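Local coordinates for Avidin/streptavidin (Shewanella denitrificans, PDB 3SZJ), which binds biotin inside an eight-stranded antiparallel beta-barrel, as expected for a member of the avidin family, at residues S76-S81 / W97-N102; F43-S48 / S70-N75. One frame throughout, in Å; residues are numbered along the deposited sequence.

Contact 1 (S76-S81 / W97-N102). With BTN (biotin), chain C.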
# COMPACT_ATOMS: atom_id res chain seq x y z
N SER A 76 -3.49 -3.19 -13.09
CA SER A 76 -2.76 -2.23 -12.26
C SER A 76 -3.16 -2.33 -10.80
O SER A 76 -4.14 -2.98 -10.47
CB SER A 76 -3.02 -0.81 -12.76
OG SER A 76 -2.77 -0.70 -14.14
N ILE A 77 -2.36 -1.67 -9.95
CA ILE A 77 -2.57 -1.61 -8.50
C ILE A 77 -2.31 -0.18 -8.02
O ILE A 77 -1.29 0.41 -8.37
CB ILE A 77 -1.60 -2.55 -7.74
CG1 ILE A 77 -1.74 -4.01 -8.17
CG2 ILE A 77 -1.81 -2.45 -6.22
CD1 ILE A 77 -0.56 -4.87 -7.75
N THR A 78 -3.25 0.41 -7.26
CA THR A 78 -2.99 1.71 -6.61
C THR A 78 -2.76 1.53 -5.12
O THR A 78 -3.43 0.71 -4.48
CB THR A 78 -4.15 2.69 -6.85
OG1 THR A 78 -4.31 2.82 -8.27
CG2 THR A 78 -3.82 4.09 -6.27
N SER A 79 -1.80 2.29 -4.59
CA SER A 79 -1.50 2.34 -3.17
C SER A 79 -1.64 3.79 -2.69
O SER A 79 -1.06 4.69 -3.29
CB SER A 79 -0.06 1.87 -2.95
OG SER A 79 0.35 1.99 -1.60
N TRP A 80 -2.39 3.98 -1.61
CA TRP A 80 -2.51 5.28 -0.96
C TRP A 80 -1.83 5.24 0.40
O TRP A 80 -1.96 4.25 1.15
CB TRP A 80 -3.98 5.63 -0.72
CG TRP A 80 -4.86 5.96 -1.92
CD1 TRP A 80 -5.24 7.22 -2.35
CD2 TRP A 80 -5.52 5.02 -2.80
NE1 TRP A 80 -6.10 7.11 -3.45
CE2 TRP A 80 -6.29 5.78 -3.73
CE3 TRP A 80 -5.57 3.61 -2.87
CZ2 TRP A 80 -7.09 5.16 -4.71
CZ3 TRP A 80 -6.34 3.00 -3.86
CH2 TRP A 80 -7.10 3.77 -4.76
N SER A 81 -1.14 6.34 0.75
CA SER A 81 -0.61 6.54 2.11
C SER A 81 -1.17 7.87 2.59
O SER A 81 -1.13 8.85 1.84
CB SER A 81 0.91 6.64 2.09
OG SER A 81 1.50 5.48 1.55
N TRP A 97 -0.97 9.06 -3.54
CA TRP A 97 -1.09 7.72 -4.15
C TRP A 97 -0.06 7.43 -5.24
O TRP A 97 0.51 8.35 -5.85
CB TRP A 97 -2.49 7.44 -4.70
CG TRP A 97 -3.04 8.44 -5.70
CD1 TRP A 97 -3.87 9.49 -5.42
CD2 TRP A 97 -2.81 8.47 -7.11
NE1 TRP A 97 -4.15 10.19 -6.58
CE2 TRP A 97 -3.52 9.58 -7.64
CE3 TRP A 97 -2.07 7.65 -7.99
CZ2 TRP A 97 -3.52 9.89 -9.01
CZ3 TRP A 97 -2.05 7.96 -9.34
CH2 TRP A 97 -2.78 9.09 -9.84
N GLN A 98 0.13 6.12 -5.50
CA GLN A 98 1.02 5.61 -6.53
C GLN A 98 0.27 4.51 -7.27
O GLN A 98 -0.35 3.66 -6.63
CB GLN A 98 2.30 5.03 -5.90
CG GLN A 98 3.10 6.05 -5.13
CD GLN A 98 4.48 5.54 -4.68
OE1 GLN A 98 4.61 4.40 -4.24
NE2 GLN A 98 5.46 6.41 -4.73
N LEU A 99 0.37 4.50 -8.60
CA LEU A 99 -0.32 3.51 -9.43
C LEU A 99 0.74 2.81 -10.28
O LEU A 99 1.45 3.47 -11.04
CB LEU A 99 -1.38 4.22 -10.30
CG LEU A 99 -2.19 3.58 -11.43
CD1 LEU A 99 -2.84 2.27 -11.08
CD2 LEU A 99 -3.26 4.56 -11.90
N VAL A 100 0.85 1.49 -10.13
CA VAL A 100 1.82 0.70 -10.89
C VAL A 100 1.10 -0.28 -11.83
O VAL A 100 0.11 -0.89 -11.44
CB VAL A 100 2.84 -0.06 -9.97
CG1 VAL A 100 2.13 -1.04 -9.00
CG2 VAL A 100 3.95 -0.75 -10.82
N VAL A 101 1.63 -0.42 -13.04
CA VAL A 101 0.99 -1.21 -14.08
C VAL A 101 1.77 -2.50 -14.36
O VAL A 101 3.00 -2.50 -14.44
CB VAL A 101 0.86 -0.39 -15.39
CG1 VAL A 101 0.07 -1.17 -16.43
CG2 VAL A 101 0.17 0.96 -15.11
N ASN A 102 1.03 -3.61 -14.48
CA ASN A 102 1.60 -4.89 -14.93
C ASN A 102 2.47 -4.69 -16.18
O ASN A 102 2.07 -3.98 -17.11
CB ASN A 102 0.42 -5.83 -15.22
CG ASN A 102 0.82 -7.26 -15.56
OD1 ASN A 102 1.97 -7.66 -15.43
ND2 ASN A 102 -0.17 -8.04 -16.00
C11 BTN C . -6.54 2.39 -13.81
O11 BTN C . -6.87 3.35 -14.55
O12 BTN C . -5.42 1.87 -13.95
C10 BTN C . -7.47 1.87 -12.75
C9 BTN C . -8.21 3.01 -12.03
C8 BTN C . -7.28 3.94 -11.27
C7 BTN C . -8.01 5.08 -10.55
C2 BTN C . -7.04 6.00 -9.79
S1 BTN C . -6.51 5.37 -8.32
C6 BTN C . -5.83 6.99 -7.88
C5 BTN C . -6.82 8.03 -8.33
N1 BTN C . -7.85 8.29 -7.35
C3 BTN C . -9.03 7.88 -7.82
O3 BTN C . -10.20 7.88 -7.08
N2 BTN C . -8.98 7.45 -9.09
C4 BTN C . -7.58 7.39 -9.50

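Contact 2 (F43-S48 / S70-N75). With BTN (biotin), chain C.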
# COMPACT_ATOMS: atom_id res chain seq x y z
N PHE A 43 -9.51 7.94 -16.05
CA PHE A 43 -9.14 6.60 -15.63
C PHE A 43 -10.24 5.64 -16.02
O PHE A 43 -11.42 6.02 -16.00
CB PHE A 43 -8.91 6.53 -14.11
CG PHE A 43 -7.74 7.36 -13.64
CD1 PHE A 43 -7.94 8.68 -13.28
CD2 PHE A 43 -6.45 6.83 -13.55
CE1 PHE A 43 -6.88 9.48 -12.83
CE2 PHE A 43 -5.37 7.62 -13.11
CZ PHE A 43 -5.60 8.94 -12.74
N ALA A 44 -9.86 4.42 -16.40
CA ALA A 44 -10.85 3.35 -16.65
C ALA A 44 -11.23 2.65 -15.33
O ALA A 44 -10.99 3.20 -14.25
CB ALA A 44 -10.35 2.35 -17.73
N CYS A 45 -11.88 1.49 -15.39
CA CYS A 45 -12.31 0.79 -14.17
C CYS A 45 -13.14 1.69 -13.26
O CYS A 45 -12.93 1.73 -12.04
CB CYS A 45 -11.11 0.20 -13.40
SG CYS A 45 -10.39 -1.22 -14.26
N GLN A 46 -14.13 2.37 -13.86
CA GLN A 46 -15.04 3.23 -13.12
C GLN A 46 -16.32 2.48 -12.78
O GLN A 46 -16.73 1.57 -13.50
CB GLN A 46 -15.38 4.46 -13.96
CG GLN A 46 -14.30 5.51 -14.02
CD GLN A 46 -14.80 6.78 -14.67
OE1 GLN A 46 -16.00 7.08 -14.61
NE2 GLN A 46 -13.91 7.51 -15.31
N ASN A 47 -16.97 2.89 -11.69
CA ASN A 47 -18.35 2.49 -11.38
C ASN A 47 -18.58 1.02 -11.09
O ASN A 47 -19.68 0.50 -11.31
CB ASN A 47 -19.34 2.90 -12.49
CG ASN A 47 -19.18 4.33 -12.93
OD1 ASN A 47 -19.23 5.25 -12.13
ND2 ASN A 47 -19.02 4.52 -14.22
N SER A 48 -17.55 0.33 -10.61
CA SER A 48 -17.72 -1.04 -10.10
C SER A 48 -16.76 -1.22 -8.90
O SER A 48 -15.73 -0.54 -8.82
CB SER A 48 -17.49 -2.12 -11.18
OG SER A 48 -16.14 -2.14 -11.62
N SER A 70 -14.88 -8.93 -11.76
CA SER A 70 -15.54 -9.68 -12.85
C SER A 70 -16.11 -8.77 -13.93
O SER A 70 -16.60 -9.26 -14.97
CB SER A 70 -16.63 -10.60 -12.30
OG SER A 70 -17.66 -9.84 -11.71
N VAL A 71 -16.04 -7.46 -13.72
CA VAL A 71 -16.58 -6.52 -14.72
C VAL A 71 -15.50 -5.93 -15.65
O VAL A 71 -15.70 -5.84 -16.87
CB VAL A 71 -17.60 -5.45 -14.15
CG1 VAL A 71 -17.90 -5.57 -12.65
CG2 VAL A 71 -17.35 -4.02 -14.64
N GLU A 72 -14.35 -5.56 -15.08
CA GLU A 72 -13.33 -4.86 -15.86
C GLU A 72 -11.97 -5.00 -15.20
O GLU A 72 -11.87 -4.95 -13.95
CB GLU A 72 -13.70 -3.37 -16.01
CG GLU A 72 -12.81 -2.55 -16.93
CD GLU A 72 -13.28 -1.09 -17.05
OE1 GLU A 72 -14.35 -0.73 -16.50
OE2 GLU A 72 -12.55 -0.32 -17.71
N SER A 73 -10.94 -5.13 -16.04
CA SER A 73 -9.57 -5.20 -15.56
C SER A 73 -8.76 -4.04 -16.09
O SER A 73 -8.80 -3.75 -17.30
CB SER A 73 -8.92 -6.48 -16.05
OG SER A 73 -7.54 -6.46 -15.75
N CYS A 74 -7.99 -3.40 -15.21
CA CYS A 74 -7.08 -2.34 -15.66
C CYS A 74 -5.60 -2.69 -15.47
O CYS A 74 -4.74 -1.82 -15.68
CB CYS A 74 -7.41 -1.01 -14.98
SG CYS A 74 -9.00 -0.34 -15.55
N ASN A 75 -5.31 -3.95 -15.11
CA ASN A 75 -3.91 -4.44 -15.16
C ASN A 75 -2.97 -3.63 -14.23
O ASN A 75 -1.79 -3.46 -14.53
CB ASN A 75 -3.40 -4.35 -16.62
CG ASN A 75 -2.63 -5.58 -17.07
OD1 ASN A 75 -2.72 -6.65 -16.47
ND2 ASN A 75 -1.91 -5.44 -18.18
C11 BTN C . -6.54 2.39 -13.81
O11 BTN C . -6.87 3.35 -14.55
O12 BTN C . -5.42 1.87 -13.95
C10 BTN C . -7.47 1.87 -12.75
C9 BTN C . -8.21 3.01 -12.03
C8 BTN C . -7.28 3.94 -11.27
C7 BTN C . -8.01 5.08 -10.55
C2 BTN C . -7.04 6.00 -9.79
S1 BTN C . -6.51 5.37 -8.32
C6 BTN C . -5.83 6.99 -7.88
C5 BTN C . -6.82 8.03 -8.33
N1 BTN C . -7.85 8.29 -7.35
C3 BTN C . -9.03 7.88 -7.82
O3 BTN C . -10.20 7.88 -7.08
N2 BTN C . -8.98 7.45 -9.09
C4 BTN C . -7.58 7.39 -9.50
O HOH W 1 -14.97 1.91 -16.64
O HOH W 2 -15.94 -0.96 -14.14

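Contact 1 (S76-S81 / W97-N102)
Trp97 and Trp80 form a non-hydrogen-bonded pair on neighbouring antiparallel strands, and both indoles point to the side of the sheet that holds biotin. The CB of Trp97 sits over one face of the Trp80 five-membered ring, 3.8 Å from its centroid, in a CH-pi contact. The two five-membered rings meet obliquely, with planes at 57°. CG of Trp97 lies between the backbone N and the carbonyl carbon (chi1 55°). This turn lays the indole face under the ligand, with biotin C6 over the ring centre and 3.5 Å from Trp97 CD2. With an alanine here, biotin C6 would probably lose the ring face it rests on and Trp80 NE1 would lose Trp97 CD1 beside it, though the CB contact could remain. Ser76 carries the other end of the contact, toward the carboxylate of the ligand. In the modelled conformers its CB packs on Leu99 CD1 at 3.5 Å, and its OG lies against both methyls of Val101 while hydrogen-bonded to Cys74 O. The two strands, 73-86 and 91-101, form a beta hairpin of the avidin barrel, and this face of it is part of the biotin pocket wall. Ile77 with Val100 and Ser79 with Gln98 are each joined by two backbone bonds, 2.9 Å in Ser79 N to Gln98 O. Between these two bonded pairs, Thr78 is opposite Leu99 and turns to the biotin side. Its OG1, hydrogen-bonded to Trp67, touches CD1 of the modelled Leu99 conformer and lies 3.4 Å from biotin S1. Trp80 CZ2 comes 3.7 Å from the same sulfur, while Trp80 NE1 is hydrogen-bonded to Asp115. On the other face, Ile77 CB packs on Val100 CG1, and the second subunit covers this side.

Contact 2 (F43-S48 / S70-N75)
A disulfide joins Cys45 of the loop before strand 49-57 to Cys74 at the start of strand 73-86. The SG atoms of Cys45 and Cys74 are 2.1 Å apart, with chi3 at 117°. Beside the bridge, Cys74 CB reaches biotin C10 at 3.6 Å. Ala44 CB rests on the SG of Cys74. Glu72 adds a polar clasp. Its CG is anti to the backbone N (chi1 -174°) and the chain runs on extended, which carries the carboxylate to the loop backbone. Cys45 N bonds to Glu72 OE2 at 3.0 Å, meeting it from above the carboxylate plane. Glu72 OE1 takes two waters. One is also held by Gln46 N. The other links Gln46 O and Ser48 OG, and that hydroxyl is further bonded to Asn69. The methyls of Val71 pack against CB and OG of Ser48. Within the loop, in the modelled conformer, Gln46 NE2 bonds back to Phe43 O. The Phe43 ring lies over the ligand, with biotin C4 above its centre, while biotin O11 lies at its edge, 3.6 Å from Phe43 CD2. The segment 43-48 belongs to the loop between strands 31-37 and 49-57, which in avidins closes over bound biotin, and here a disulfide ties that lid to the barrel.

Contacts 1 and 2 share strand 73-86 and lie in series along the chain, their centres about 14 Å apart. Both touch biotin: contact 1 lines the barrel wall from the bicyclic rings to the carboxylate end, and contact 2 covers the rings with Phe43 of the loop and touches the tail through Ala44 and Cys74. They meet round the ligand, where Phe43 CZ comes to 4.0 Å from Trp97 CH2, and Phe43 CE2 to 3.9 Å from Leu99 CD2. A second junction lies at the strand ends, where Asn102 N is probably hydrogen-bonded to Asn75 O at 2.8 Å. Tyr36, Ser19, Asp115, Asn38 and Asn15 complete the polar site. Both contacts also reach the second subunit.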